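Local coordinates for protein myosin-17 (Arabidopsis thaliana, PDB 7KFL) that probably moves organelles and vesicles along actin as a plant class XI myosin whose globular tail binds the cargo, at residues Leu23-Asp28 / Ala231-Pro236; Tyr76-Ser81 / Glu164-Met169; Thr91-Gly96 / Gln145-Tyr150; Ala188-Arg193 / Leu259-Cys264; Cys265-Gly270 / Tyr342-Tyr347. One frame throughout, in Å; residues are numbered along the deposited sequence.

Contact 1 of 5, residues Leu23-Asp28 / Ala231-Pro236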
# COMPACT_ATOMS: atom_id res chain seq x y z
N LEU A 23 -17.57 9.71 -15.53
CA LEU A 23 -17.32 11.10 -15.99
C LEU A 23 -15.84 11.27 -16.36
O LEU A 23 -15.47 12.37 -16.79
CB LEU A 23 -17.74 12.09 -14.90
CG LEU A 23 -19.21 12.02 -14.47
CD1 LEU A 23 -19.57 13.20 -13.58
CD2 LEU A 23 -20.14 11.97 -15.67
N GLY A 24 -15.04 10.21 -16.20
CA GLY A 24 -13.62 10.18 -16.59
C GLY A 24 -12.85 11.35 -16.00
O GLY A 24 -13.10 11.69 -14.83
N TYR A 25 -11.94 11.95 -16.77
CA TYR A 25 -10.96 12.97 -16.31
C TYR A 25 -10.87 14.09 -17.35
O TYR A 25 -11.15 13.83 -18.54
CB TYR A 25 -9.61 12.30 -16.04
CG TYR A 25 -9.69 11.21 -15.00
CD1 TYR A 25 -10.02 9.91 -15.36
CD2 TYR A 25 -9.51 11.49 -13.66
CE1 TYR A 25 -10.14 8.91 -14.40
CE2 TYR A 25 -9.62 10.50 -12.69
CZ TYR A 25 -9.93 9.21 -13.07
OH TYR A 25 -10.04 8.24 -12.12
N ASN A 26 -10.50 15.29 -16.90
CA ASN A 26 -10.31 16.49 -17.76
C ASN A 26 -9.01 17.16 -17.33
O ASN A 26 -8.93 17.64 -16.19
CB ASN A 26 -11.51 17.43 -17.68
CG ASN A 26 -11.47 18.52 -18.74
OD1 ASN A 26 -10.65 19.42 -18.67
ND2 ASN A 26 -12.36 18.44 -19.71
N GLY A 27 -8.02 17.19 -18.23
CA GLY A 27 -6.61 17.42 -17.86
C GLY A 27 -6.07 16.21 -17.12
O GLY A 27 -6.02 15.12 -17.73
N ASP A 28 -5.74 16.38 -15.83
CA ASP A 28 -5.32 15.27 -14.93
C ASP A 28 -6.21 15.27 -13.68
O ASP A 28 -5.77 14.72 -12.65
CB ASP A 28 -3.83 15.40 -14.58
CG ASP A 28 -3.46 16.66 -13.82
OD1 ASP A 28 -4.09 17.72 -14.08
OD2 ASP A 28 -2.55 16.59 -12.97
N ALA A 231 -3.74 5.55 -14.90
CA ALA A 231 -4.87 5.76 -15.83
C ALA A 231 -5.97 6.59 -15.16
O ALA A 231 -6.64 7.36 -15.86
CB ALA A 231 -5.42 4.43 -16.30
N ASN A 232 -6.14 6.41 -13.84
CA ASN A 232 -7.16 7.10 -13.01
C ASN A 232 -6.53 8.31 -12.31
O ASN A 232 -7.18 8.88 -11.41
CB ASN A 232 -7.80 6.13 -12.01
CG ASN A 232 -8.94 5.35 -12.62
OD1 ASN A 232 -9.99 5.91 -12.92
ND2 ASN A 232 -8.76 4.05 -12.82
N ASN A 233 -5.32 8.71 -12.73
CA ASN A 233 -4.59 9.91 -12.21
C ASN A 233 -4.66 9.94 -10.68
O ASN A 233 -4.90 11.03 -10.12
CB ASN A 233 -5.13 11.19 -12.85
CG ASN A 233 -4.70 11.33 -14.29
OD1 ASN A 233 -3.55 11.66 -14.57
ND2 ASN A 233 -5.61 11.08 -15.22
N ALA A 234 -4.46 8.79 -10.04
CA ALA A 234 -4.31 8.66 -8.57
C ALA A 234 -3.11 9.50 -8.14
O ALA A 234 -2.05 9.41 -8.75
CB ALA A 234 -4.15 7.21 -8.19
N PRO A 235 -3.24 10.35 -7.09
CA PRO A 235 -2.14 11.22 -6.68
C PRO A 235 -0.90 10.39 -6.32
O PRO A 235 -0.98 9.51 -5.46
CB PRO A 235 -2.68 11.99 -5.47
CG PRO A 235 -3.88 11.18 -5.00
CD PRO A 235 -4.43 10.52 -6.24
N PRO A 236 0.26 10.63 -6.97
CA PRO A 236 1.44 9.78 -6.77
C PRO A 236 1.73 9.44 -5.30
O PRO A 236 2.09 8.31 -5.03
CB PRO A 236 2.57 10.64 -7.36
CG PRO A 236 1.90 11.45 -8.45
CD PRO A 236 0.51 11.72 -7.92
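Tyr-25 reaches from the first strand of a small antiparallel hairpin (25-26 with 29-30) to Asn-232 and Asn-233, in the link between helices 205-231 and 236-260. Asn-233, with positive phi, is the C-prime residue of the Schellman motif that ends the first of these helices. The phenol hydroxyl donates to Asn-232 OD1, though at 2.5 Å from Tyr-25 OH the bond is abnormally short and its exact length doubtful. OD1 lies at the edge of the Tyr-25 ring and in its plane, while the amide plane of Asn-232 is turned 66° from the ring. The other end of that amide, ND2, bonds back to Leu-228 O in the last turn of the helix, which fixes the rotation of the group and turns OD1 to the phenol. Asn-233 runs past the tyrosine in the opposite sense and, with CG beside the backbone N (chi1 -73°), its amide is carried over one ring face, ND2 standing 4.1 Å from Tyr-25 CG. Ser-79 of helix 71-89 lies against the tyrosine and bonds to Asn-232 O, tying hairpin and link to a third element. In the hairpin turn, the backbone oxygen Asp-28 O comes to 3.6 Å from Asn-233 CB.

Contact 2 of 5, residues Tyr76-Ser81 / Glu164-Met169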
# COMPACT_ATOMS: atom_id res chain seq x y z
N TYR A 76 -10.87 4.57 -9.55
CA TYR A 76 -11.69 5.74 -9.97
C TYR A 76 -12.08 6.56 -8.74
O TYR A 76 -11.82 7.78 -8.73
CB TYR A 76 -12.94 5.28 -10.73
CG TYR A 76 -13.80 6.41 -11.24
CD1 TYR A 76 -13.40 7.17 -12.32
CD2 TYR A 76 -15.01 6.72 -10.63
CE1 TYR A 76 -14.19 8.22 -12.80
CE2 TYR A 76 -15.80 7.76 -11.09
CZ TYR A 76 -15.39 8.51 -12.18
OH TYR A 76 -16.16 9.54 -12.63
N TRP A 77 -12.67 5.91 -7.74
CA TRP A 77 -13.23 6.57 -6.53
C TRP A 77 -12.12 6.94 -5.53
O TRP A 77 -12.38 7.82 -4.69
CB TRP A 77 -14.33 5.72 -5.89
CG TRP A 77 -15.65 5.90 -6.56
CD1 TRP A 77 -16.41 4.95 -7.17
CD2 TRP A 77 -16.34 7.15 -6.74
NE1 TRP A 77 -17.55 5.51 -7.69
CE2 TRP A 77 -17.53 6.86 -7.45
CE3 TRP A 77 -16.08 8.47 -6.36
CZ2 TRP A 77 -18.45 7.85 -7.78
CZ3 TRP A 77 -17.00 9.45 -6.69
CH2 TRP A 77 -18.16 9.14 -7.39
N LEU A 78 -10.94 6.32 -5.63
CA LEU A 78 -9.75 6.77 -4.86
C LEU A 78 -9.34 8.16 -5.35
O LEU A 78 -9.21 9.07 -4.52
CB LEU A 78 -8.60 5.77 -5.03
CG LEU A 78 -7.32 6.14 -4.27
CD1 LEU A 78 -7.43 5.74 -2.81
CD2 LEU A 78 -6.10 5.51 -4.92
N SER A 79 -9.14 8.30 -6.67
CA SER A 79 -8.70 9.56 -7.33
C SER A 79 -9.72 10.68 -7.07
O SER A 79 -9.29 11.81 -6.80
CB SER A 79 -8.49 9.35 -8.80
OG SER A 79 -7.80 10.45 -9.37
N ASN A 80 -11.02 10.36 -7.14
CA ASN A 80 -12.13 11.33 -6.95
C ASN A 80 -12.24 11.74 -5.48
O ASN A 80 -12.34 12.95 -5.21
CB ASN A 80 -13.46 10.78 -7.47
CG ASN A 80 -13.68 11.10 -8.93
OD1 ASN A 80 -14.02 12.24 -9.27
ND2 ASN A 80 -13.48 10.13 -9.80
N SER A 81 -12.24 10.77 -4.56
CA SER A 81 -12.36 11.00 -3.10
C SER A 81 -11.21 11.90 -2.62
O SER A 81 -11.48 12.85 -1.87
CB SER A 81 -12.39 9.70 -2.34
OG SER A 81 -13.45 8.88 -2.80
N GLU A 164 -10.01 5.89 3.05
CA GLU A 164 -9.20 4.91 3.82
C GLU A 164 -9.66 3.49 3.47
O GLU A 164 -8.78 2.63 3.26
CB GLU A 164 -9.29 5.21 5.31
CG GLU A 164 -8.54 6.47 5.71
CD GLU A 164 -8.84 7.00 7.10
OE1 GLU A 164 -9.58 6.33 7.85
OE2 GLU A 164 -8.33 8.09 7.43
N LYS A 165 -10.97 3.26 3.39
CA LYS A 165 -11.57 1.95 3.03
C LYS A 165 -11.17 1.56 1.60
O LYS A 165 -10.75 0.41 1.39
CB LYS A 165 -13.10 2.00 3.16
CG LYS A 165 -13.83 0.75 2.70
CD LYS A 165 -15.28 0.72 3.13
CE LYS A 165 -16.08 -0.37 2.45
NZ LYS A 165 -15.66 -1.72 2.90
N ILE A 166 -11.33 2.49 0.66
CA ILE A 166 -11.01 2.28 -0.79
C ILE A 166 -9.51 1.98 -0.92
O ILE A 166 -9.17 0.93 -1.48
CB ILE A 166 -11.47 3.49 -1.63
CG1 ILE A 166 -13.00 3.52 -1.76
CG2 ILE A 166 -10.80 3.50 -3.00
CD1 ILE A 166 -13.56 4.86 -2.15
N TYR A 167 -8.65 2.86 -0.38
CA TYR A 167 -7.17 2.66 -0.32
C TYR A 167 -6.86 1.26 0.20
O TYR A 167 -6.05 0.55 -0.42
CB TYR A 167 -6.51 3.70 0.59
CG TYR A 167 -5.07 3.41 0.91
CD1 TYR A 167 -4.72 2.60 1.97
CD2 TYR A 167 -4.05 3.93 0.13
CE1 TYR A 167 -3.39 2.32 2.27
CE2 TYR A 167 -2.71 3.66 0.41
CZ TYR A 167 -2.39 2.85 1.48
OH TYR A 167 -1.08 2.59 1.75
N GLY A 168 -7.49 0.88 1.32
CA GLY A 168 -7.32 -0.43 1.98
C GLY A 168 -7.69 -1.58 1.07
O GLY A 168 -6.98 -2.60 1.10
N MET A 169 -8.76 -1.44 0.28
CA MET A 169 -9.32 -2.51 -0.59
C MET A 169 -8.42 -2.72 -1.82
O MET A 169 -8.20 -3.89 -2.18
CB MET A 169 -10.75 -2.17 -1.05
CG MET A 169 -11.79 -2.49 0.00
SD MET A 169 -13.30 -1.52 -0.19
CE MET A 169 -14.18 -2.50 -1.40
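Ile-166 presses both ends of its side chain against helix 71-89, one branch on Leu-78 and the other on Trp-77 and Ser-81. Its CG2 meets Leu-78 CB at 3.8 Å, whereas CD1, at the tip of the longer branch, lies 3.9 Å from Trp-77 CB and 4.1 Å from Ser-81 OG. With CG1 beside the backbone N (chi1 -72°) and CG2 beside the carbonyl carbon, the two branches part across the surface of the opposing helix. Leu-78 reaches past Ile-166 to the next residue: its CD1 stands 4.1 Å from Tyr-167 CB, near the start of that side chain, and the phenol ring continues away from the contact. The segments run roughly antiparallel, their axes 9.4 Å apart at the closest and their directions 144° from each other. No hydrogen bond crosses between them, and the touching residues are all buried, as in the core of a helical bundle.

In the next shell, Ser-81 OG turns back to Trp-77 O one turn earlier, at a distance too short to be taken literally. On the far side of the same helix Asn-80 ND2 lies over the centre of the Tyr-76 ring and bonds to Tyr-76 O. Helix 53-65 covers Trp-77 and Ile-166 with Ile-61, helix 236-260 brings Leu-238 to Leu-78, and Pro-30 of strand 29-30 borders Ser-79 and Asn-80.

Contact 3 of 5, residues Thr91-Gly96 / Gln145-Tyr150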
# COMPACT_ATOMS: atom_id res chain seq x y z
N THR A 91 -11.68 24.30 2.22
CA THR A 91 -12.96 25.05 2.13
C THR A 91 -13.65 25.12 3.50
O THR A 91 -13.76 26.24 4.05
CB THR A 91 -13.88 24.42 1.07
OG1 THR A 91 -13.23 24.54 -0.19
CG2 THR A 91 -15.25 25.07 1.00
N LEU A 92 -14.09 23.97 4.03
CA LEU A 92 -14.94 23.88 5.26
C LEU A 92 -14.17 24.42 6.47
O LEU A 92 -13.13 23.84 6.82
CB LEU A 92 -15.35 22.42 5.49
CG LEU A 92 -16.03 21.70 4.33
CD1 LEU A 92 -16.77 20.46 4.83
CD2 LEU A 92 -16.99 22.60 3.57
N LYS A 93 -14.67 25.51 7.08
CA LYS A 93 -14.26 26.00 8.42
C LYS A 93 -15.11 25.28 9.47
O LYS A 93 -16.34 25.22 9.29
CB LYS A 93 -14.44 27.52 8.54
CG LYS A 93 -13.32 28.38 7.96
CD LYS A 93 -13.64 29.87 8.03
CE LYS A 93 -12.59 30.76 7.41
NZ LYS A 93 -11.73 31.42 8.42
N ALA A 94 -14.48 24.77 10.53
CA ALA A 94 -15.13 23.99 11.61
C ALA A 94 -16.01 24.91 12.47
O ALA A 94 -15.60 26.06 12.71
CB ALA A 94 -14.08 23.29 12.45
N THR A 95 -17.17 24.40 12.90
CA THR A 95 -18.16 25.12 13.75
C THR A 95 -18.61 24.19 14.89
O THR A 95 -18.47 22.96 14.75
CB THR A 95 -19.35 25.62 12.93
OG1 THR A 95 -20.05 24.49 12.39
CG2 THR A 95 -18.94 26.54 11.80
N GLY A 96 -19.15 24.78 15.97
CA GLY A 96 -19.67 24.06 17.14
C GLY A 96 -18.55 23.43 17.96
O GLY A 96 -17.57 24.15 18.26
N GLN A 145 -13.32 30.02 1.75
CA GLN A 145 -13.73 29.32 3.00
C GLN A 145 -15.22 29.56 3.25
O GLN A 145 -15.67 30.70 3.07
CB GLN A 145 -12.90 29.81 4.19
CG GLN A 145 -11.41 29.54 4.07
CD GLN A 145 -10.96 28.34 4.88
OE1 GLN A 145 -10.58 28.46 6.04
NE2 GLN A 145 -10.99 27.17 4.26
N VAL A 146 -15.95 28.51 3.65
CA VAL A 146 -17.36 28.58 4.12
C VAL A 146 -17.42 27.93 5.51
O VAL A 146 -16.80 26.86 5.68
CB VAL A 146 -18.34 27.92 3.13
CG1 VAL A 146 -18.00 28.26 1.68
CG2 VAL A 146 -18.43 26.41 3.30
N GLU A 147 -18.10 28.56 6.47
CA GLU A 147 -18.33 27.99 7.82
C GLU A 147 -19.33 26.84 7.68
O GLU A 147 -20.54 27.11 7.60
CB GLU A 147 -18.78 29.07 8.81
CG GLU A 147 -17.69 30.08 9.14
CD GLU A 147 -17.94 30.92 10.38
OE1 GLU A 147 -18.05 30.34 11.48
OE2 GLU A 147 -18.03 32.16 10.25
N ALA A 148 -18.81 25.61 7.62
CA ALA A 148 -19.58 24.36 7.37
C ALA A 148 -20.50 24.06 8.55
O ALA A 148 -20.03 24.16 9.70
CB ALA A 148 -18.62 23.22 7.12
N LYS A 149 -21.75 23.71 8.27
CA LYS A 149 -22.74 23.23 9.27
C LYS A 149 -22.52 21.73 9.48
O LYS A 149 -21.66 21.16 8.79
CB LYS A 149 -24.16 23.57 8.81
CG LYS A 149 -24.47 25.06 8.70
CD LYS A 149 -24.29 25.83 9.99
CE LYS A 149 -24.59 27.31 9.85
NZ LYS A 149 -23.48 28.03 9.18
N TYR A 150 -23.28 21.12 10.40
CA TYR A 150 -23.00 19.77 10.96
C TYR A 150 -23.12 18.69 9.89
O TYR A 150 -22.31 17.77 9.87
CB TYR A 150 -23.88 19.50 12.19
CG TYR A 150 -23.58 20.40 13.37
CD1 TYR A 150 -22.28 20.79 13.66
CD2 TYR A 150 -24.60 20.85 14.20
CE1 TYR A 150 -22.00 21.61 14.74
CE2 TYR A 150 -24.33 21.67 15.28
CZ TYR A 150 -23.03 22.05 15.55
OH TYR A 150 -22.75 22.86 16.61
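Thr-91 O, Lys-93 N and Lys-93 O pair with Val-146 N, Val-146 O and Ala-148 N in a short parallel two-stranded sheet, the middle bond being 2.9 Å from Lys-93 N to Val-146 O and nearly straight at 175°. Leu-92 and Val-146 share one face and point the same way; Leu-92 CD2 lies 4.1 Å from Val-146 CG2, while Leu-92 CB meets Ala-148 CB at 3.7 Å. Phe-46 packs on both Leu-92 and Val-146. On the other face the Lys-93 chain crosses Gln-145 at about a right angle, Lys-93 CE 3.3 Å from Gln-145 OE1 and 3.4 Å from Gln-145 CB, meeting it through carbons and not the ammonium. Beyond the strands Thr-95 OG1 donates to Ala-148 O at 2.7 Å, in the carbonyl plane; chi1 of 64° sets the hydroxyl between the backbone N and the carbonyl carbon, facing Ala-148. Further on, the edge of the Tyr-150 ring meets Thr-95 O, and Tyr-150 OH lies 3.3 Å from Gly-96 CA. Polar bonds thus run along the backbones as far as the threonine hydroxyl, which adds a side-chain bond beyond the strands just before helix 150-186, while the apolar side chains are gathered on the Leu-92 face.

Contact 4 of 5, residues Ala188-Arg193 / Leu259-Cys264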
# COMPACT_ATOMS: atom_id res chain seq x y z
N ALA A 188 9.50 -23.29 -3.72
CA ALA A 188 10.55 -23.55 -4.73
C ALA A 188 11.51 -24.64 -4.25
O ALA A 188 11.87 -25.52 -5.03
CB ALA A 188 11.29 -22.28 -5.08
N PRO A 189 11.97 -24.63 -2.97
CA PRO A 189 12.79 -25.71 -2.44
C PRO A 189 12.09 -27.08 -2.53
O PRO A 189 12.72 -28.03 -2.95
CB PRO A 189 13.02 -25.31 -0.98
CG PRO A 189 12.90 -23.80 -1.01
CD PRO A 189 11.76 -23.56 -1.98
N ARG A 190 10.81 -27.13 -2.15
CA ARG A 190 9.99 -28.37 -2.13
C ARG A 190 9.63 -28.78 -3.57
O ARG A 190 9.53 -30.00 -3.82
CB ARG A 190 8.74 -28.17 -1.27
CG ARG A 190 9.02 -28.18 0.23
CD ARG A 190 7.82 -27.74 1.05
NE ARG A 190 6.65 -28.59 0.84
CZ ARG A 190 6.46 -29.79 1.40
NH1 ARG A 190 7.37 -30.30 2.22
NH2 ARG A 190 5.36 -30.47 1.13
N THR A 191 9.44 -27.80 -4.47
CA THR A 191 9.12 -28.02 -5.91
C THR A 191 10.33 -28.63 -6.62
O THR A 191 10.11 -29.42 -7.57
CB THR A 191 8.67 -26.72 -6.59
OG1 THR A 191 7.68 -26.10 -5.77
CG2 THR A 191 8.11 -26.95 -7.97
N SER A 192 11.55 -28.29 -6.19
CA SER A 192 12.83 -28.86 -6.69
C SER A 192 13.12 -30.18 -5.96
O SER A 192 14.26 -30.35 -5.47
CB SER A 192 13.96 -27.88 -6.52
OG SER A 192 13.67 -26.66 -7.18
N ARG A 193 12.13 -31.09 -5.92
CA ARG A 193 12.14 -32.38 -5.17
C ARG A 193 13.48 -32.57 -4.45
O ARG A 193 13.52 -32.29 -3.23
CB ARG A 193 11.86 -33.56 -6.11
CG ARG A 193 10.52 -33.48 -6.83
CD ARG A 193 10.59 -33.13 -8.31
NE ARG A 193 11.70 -32.25 -8.69
CZ ARG A 193 12.86 -32.65 -9.21
NH1 ARG A 193 13.12 -33.93 -9.42
NH2 ARG A 193 13.78 -31.75 -9.51
N LEU A 259 13.03 -18.08 8.47
CA LEU A 259 13.04 -18.34 9.93
C LEU A 259 12.31 -19.65 10.26
O LEU A 259 12.73 -20.32 11.22
CB LEU A 259 12.39 -17.17 10.68
CG LEU A 259 13.04 -15.80 10.50
CD1 LEU A 259 12.29 -14.76 11.33
CD2 LEU A 259 14.51 -15.82 10.89
N LEU A 260 11.25 -19.99 9.51
CA LEU A 260 10.28 -21.05 9.88
C LEU A 260 10.41 -22.29 8.99
O LEU A 260 10.01 -23.38 9.46
CB LEU A 260 8.86 -20.47 9.82
CG LEU A 260 8.57 -19.32 10.78
CD1 LEU A 260 7.09 -18.96 10.74
CD2 LEU A 260 8.98 -19.67 12.20
N ARG A 261 10.91 -22.15 7.76
CA ARG A 261 11.08 -23.29 6.81
C ARG A 261 12.57 -23.62 6.69
O ARG A 261 13.34 -22.77 6.20
CB ARG A 261 10.50 -22.95 5.43
CG ARG A 261 9.04 -22.51 5.47
CD ARG A 261 8.36 -22.79 4.15
NE ARG A 261 6.93 -22.51 4.20
CZ ARG A 261 6.04 -22.96 3.33
NH1 ARG A 261 6.41 -23.73 2.31
NH2 ARG A 261 4.76 -22.65 3.48
N ARG A 262 12.95 -24.83 7.13
CA ARG A 262 14.35 -25.35 7.08
C ARG A 262 14.84 -25.29 5.63
O ARG A 262 15.92 -24.73 5.40
CB ARG A 262 14.39 -26.77 7.66
CG ARG A 262 15.80 -27.34 7.84
CD ARG A 262 16.22 -28.22 6.68
NE ARG A 262 17.49 -28.89 6.92
CZ ARG A 262 18.06 -29.75 6.08
NH1 ARG A 262 17.49 -30.06 4.93
NH2 ARG A 262 19.22 -30.31 6.40
N GLU A 263 14.03 -25.81 4.69
CA GLU A 263 14.36 -25.96 3.25
C GLU A 263 14.63 -24.60 2.59
O GLU A 263 15.36 -24.59 1.58
CB GLU A 263 13.25 -26.71 2.50
CG GLU A 263 11.92 -25.97 2.44
CD GLU A 263 10.96 -26.26 3.58
OE1 GLU A 263 11.44 -26.68 4.66
OE2 GLU A 263 9.74 -26.07 3.39
N CYS A 264 14.05 -23.51 3.11
CA CYS A 264 14.25 -22.12 2.58
C CYS A 264 15.55 -21.52 3.13
O CYS A 264 16.02 -20.52 2.56
CB CYS A 264 13.09 -21.21 2.95
SG CYS A 264 11.50 -21.75 2.25
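The turn between helices 236-260 and 267-287 receives the short helix 188-191 here, with Pro-189 and Arg-190 set against Glu-263. Pro-189 makes the broader contact: its ring carbon CB lies 3.5 Å from the backbone oxygen Glu-263 O and 3.7 Å from Glu-263 CG, while CG of the same ring meets Cys-264 SG at 4.1 Å. Glu-263 CG, between the backbone N and the carbonyl carbon (chi1 65°), is thereby laid on the proline ring, and the bend at chi2 turns the carboxylate toward Arg-190.

That second meeting is one of methylene and carboxylate. Arg-190 CD stands 3.5 Å from Glu-263 OE2, but the arginine bends at chi3 and its NE remains 4.7 Å from the same oxygen, with the guanidinium and carboxylate planes 52° apart. The opposite charges may still attract at this distance without forming a direct ion pair. Glu-263 belongs to the DIL domain, a region found in class V and XI myosin tails, and the contact joins the turn between helices 236-260 and 267-287 to the segment that follows the long helix 150-186. Asn-269 of helix 267-287 borders Pro-189 as well.

At the end of helix 188-191, Ala-188 O accepts from Ser-192 N and from Ser-192 OG, which approach from opposite faces of the carbonyl plane. Ser-192 OG also bonds to Gln-208 of helix 205-231.

Contact 5 of 5, residues Cys265-Gly270 / Tyr342-Tyr347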
# COMPACT_ATOMS: atom_id res chain seq x y z
N CYS A 265 16.10 -22.10 4.20
CA CYS A 265 17.33 -21.62 4.89
C CYS A 265 18.54 -22.37 4.32
O CYS A 265 19.24 -23.06 5.09
CB CYS A 265 17.20 -21.80 6.40
SG CYS A 265 18.08 -20.52 7.33
N SER A 266 18.77 -22.25 3.01
CA SER A 266 19.87 -22.92 2.26
C SER A 266 20.58 -21.90 1.37
O SER A 266 20.06 -20.78 1.19
CB SER A 266 19.35 -24.08 1.45
OG SER A 266 18.42 -23.64 0.46
N PHE A 267 21.75 -22.28 0.84
CA PHE A 267 22.54 -21.45 -0.11
C PHE A 267 21.76 -21.31 -1.42
O PHE A 267 21.60 -20.17 -1.90
CB PHE A 267 23.91 -22.06 -0.36
CG PHE A 267 24.85 -21.13 -1.09
CD1 PHE A 267 24.78 -20.97 -2.46
CD2 PHE A 267 25.79 -20.39 -0.38
CE1 PHE A 267 25.63 -20.10 -3.12
CE2 PHE A 267 26.65 -19.53 -1.04
CZ PHE A 267 26.56 -19.38 -2.41
N SER A 268 21.29 -22.44 -1.97
CA SER A 268 20.58 -22.53 -3.27
C SER A 268 19.32 -21.67 -3.25
O SER A 268 19.02 -21.03 -4.27
CB SER A 268 20.26 -23.97 -3.63
OG SER A 268 19.16 -24.45 -2.88
N ASN A 269 18.60 -21.64 -2.12
CA ASN A 269 17.36 -20.84 -1.96
C ASN A 269 17.72 -19.36 -1.78
O ASN A 269 16.91 -18.50 -2.18
CB ASN A 269 16.48 -21.33 -0.81
CG ASN A 269 15.06 -20.81 -0.93
OD1 ASN A 269 14.36 -21.13 -1.88
ND2 ASN A 269 14.65 -19.98 0.01
N GLY A 270 18.90 -19.07 -1.21
CA GLY A 270 19.46 -17.71 -1.15
C GLY A 270 19.66 -17.13 -2.54
O GLY A 270 19.26 -15.97 -2.77
N TYR A 342 20.68 -23.23 8.87
CA TYR A 342 21.40 -23.18 7.57
C TYR A 342 21.93 -24.57 7.20
O TYR A 342 22.47 -25.27 8.07
CB TYR A 342 22.56 -22.18 7.63
CG TYR A 342 23.37 -22.08 6.36
CD1 TYR A 342 22.93 -21.31 5.30
CD2 TYR A 342 24.56 -22.76 6.22
CE1 TYR A 342 23.67 -21.21 4.12
CE2 TYR A 342 25.31 -22.68 5.06
CZ TYR A 342 24.86 -21.90 4.00
OH TYR A 342 25.60 -21.81 2.86
N TRP A 343 21.77 -24.95 5.93
CA TRP A 343 22.27 -26.22 5.33
C TRP A 343 22.60 -25.98 3.86
O TRP A 343 22.25 -24.90 3.35
CB TRP A 343 21.25 -27.35 5.52
CG TRP A 343 19.99 -27.14 4.74
CD1 TRP A 343 19.02 -26.20 4.98
CD2 TRP A 343 19.55 -27.87 3.57
NE1 TRP A 343 18.02 -26.30 4.05
CE2 TRP A 343 18.32 -27.31 3.18
CE3 TRP A 343 20.09 -28.93 2.83
CZ2 TRP A 343 17.61 -27.79 2.08
CZ3 TRP A 343 19.38 -29.40 1.74
CH2 TRP A 343 18.16 -28.83 1.37
N ASP A 344 23.25 -26.94 3.19
CA ASP A 344 23.76 -26.78 1.81
C ASP A 344 24.09 -28.16 1.21
O ASP A 344 25.16 -28.70 1.53
CB ASP A 344 24.98 -25.85 1.82
CG ASP A 344 25.40 -25.36 0.44
OD1 ASP A 344 24.81 -25.81 -0.55
OD2 ASP A 344 26.33 -24.53 0.39
N ASP A 345 23.19 -28.69 0.37
CA ASP A 345 23.37 -29.96 -0.38
C ASP A 345 23.75 -29.65 -1.84
O ASP A 345 23.57 -30.54 -2.69
CB ASP A 345 22.10 -30.82 -0.33
CG ASP A 345 21.93 -31.58 0.97
OD1 ASP A 345 22.40 -31.08 2.01
OD2 ASP A 345 21.32 -32.67 0.93
N LYS A 346 24.26 -28.44 -2.10
CA LYS A 346 24.65 -27.99 -3.47
C LYS A 346 26.16 -27.73 -3.51
O LYS A 346 26.83 -28.35 -4.35
CB LYS A 346 23.86 -26.74 -3.86
CG LYS A 346 24.01 -26.32 -5.32
CD LYS A 346 23.08 -25.21 -5.73
CE LYS A 346 23.38 -24.68 -7.12
NZ LYS A 346 22.69 -23.40 -7.38
N TYR A 347 26.66 -26.85 -2.63
CA TYR A 347 28.10 -26.47 -2.53
C TYR A 347 28.75 -27.11 -1.29
O TYR A 347 29.99 -27.14 -1.24
CB TYR A 347 28.24 -24.95 -2.46
CG TYR A 347 27.81 -24.22 -3.71
CD1 TYR A 347 26.47 -24.08 -4.03
CD2 TYR A 347 28.74 -23.65 -4.57
CE1 TYR A 347 26.06 -23.40 -5.17
CE2 TYR A 347 28.35 -22.98 -5.72
CZ TYR A 347 27.01 -22.85 -6.02
OH TYR A 347 26.61 -22.19 -7.14
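Tyr-342 lies beside Phe-267 and points the same way, its OH at the edge of the phenylalanine ring, 3.5 Å from CD2; Lys-314 and Thr-349 bond to that hydroxyl. At Trp-343 the backbone N donates to Cys-265 O, in the carbonyl plane, and the indole takes Ser-266 CB over one face, a CH-pi contact 3.9 Å from the centroid of the five-membered ring. Its NE1 is held by Arg-262 O. Asp-344 OD2, hydrogen-bonded to Thr-349 OG1, lies 3.5 Å from Phe-267 CB with the carboxylate plane almost parallel to the ring; OD1 takes Lys-346 N and Tyr-347 N from one face in an Asx turn and motif. The Lys-346 chain passes Ser-268, CD 3.7 Å from CB, to a salt bridge with Glu-271. Tyr-347 crosses Phe-267 obliquely, ring planes 44° apart. The loop following helix 332-341 wraps the start of helix 267-287, where Ser-266 is the N-cap, OG accepting from Asn-269 N, and Cys-265 packs back on Ile-338 and Met-341 of helix 332-341.

In the fold
The five contacts form two groups in an elongated helical domain. Contacts 1 and 2 touch, their centres 13 Å apart: Tyr-76 OH probably bonds to Leu-23 N, and Ser-79 OG more weakly to Asn-233 O. Contact 3 lies about 24 Å from contact 2, centre to centre, and is nested within its loop, since strand 92-93 follows helix 71-89 and strand 146-147 precedes helix 150-186. Contacts 4 and 5 adjoin at the other end, 10 Å between centres, sharing the turn 261-266, where Cys-264 O probably bonds to Asn-269 ND2. The centres of contacts 3 and 5 are about 63 Å apart, on opposite sides of the chain's centre; helix 150-186 runs from near contact 3, through contact 2, toward contact 4.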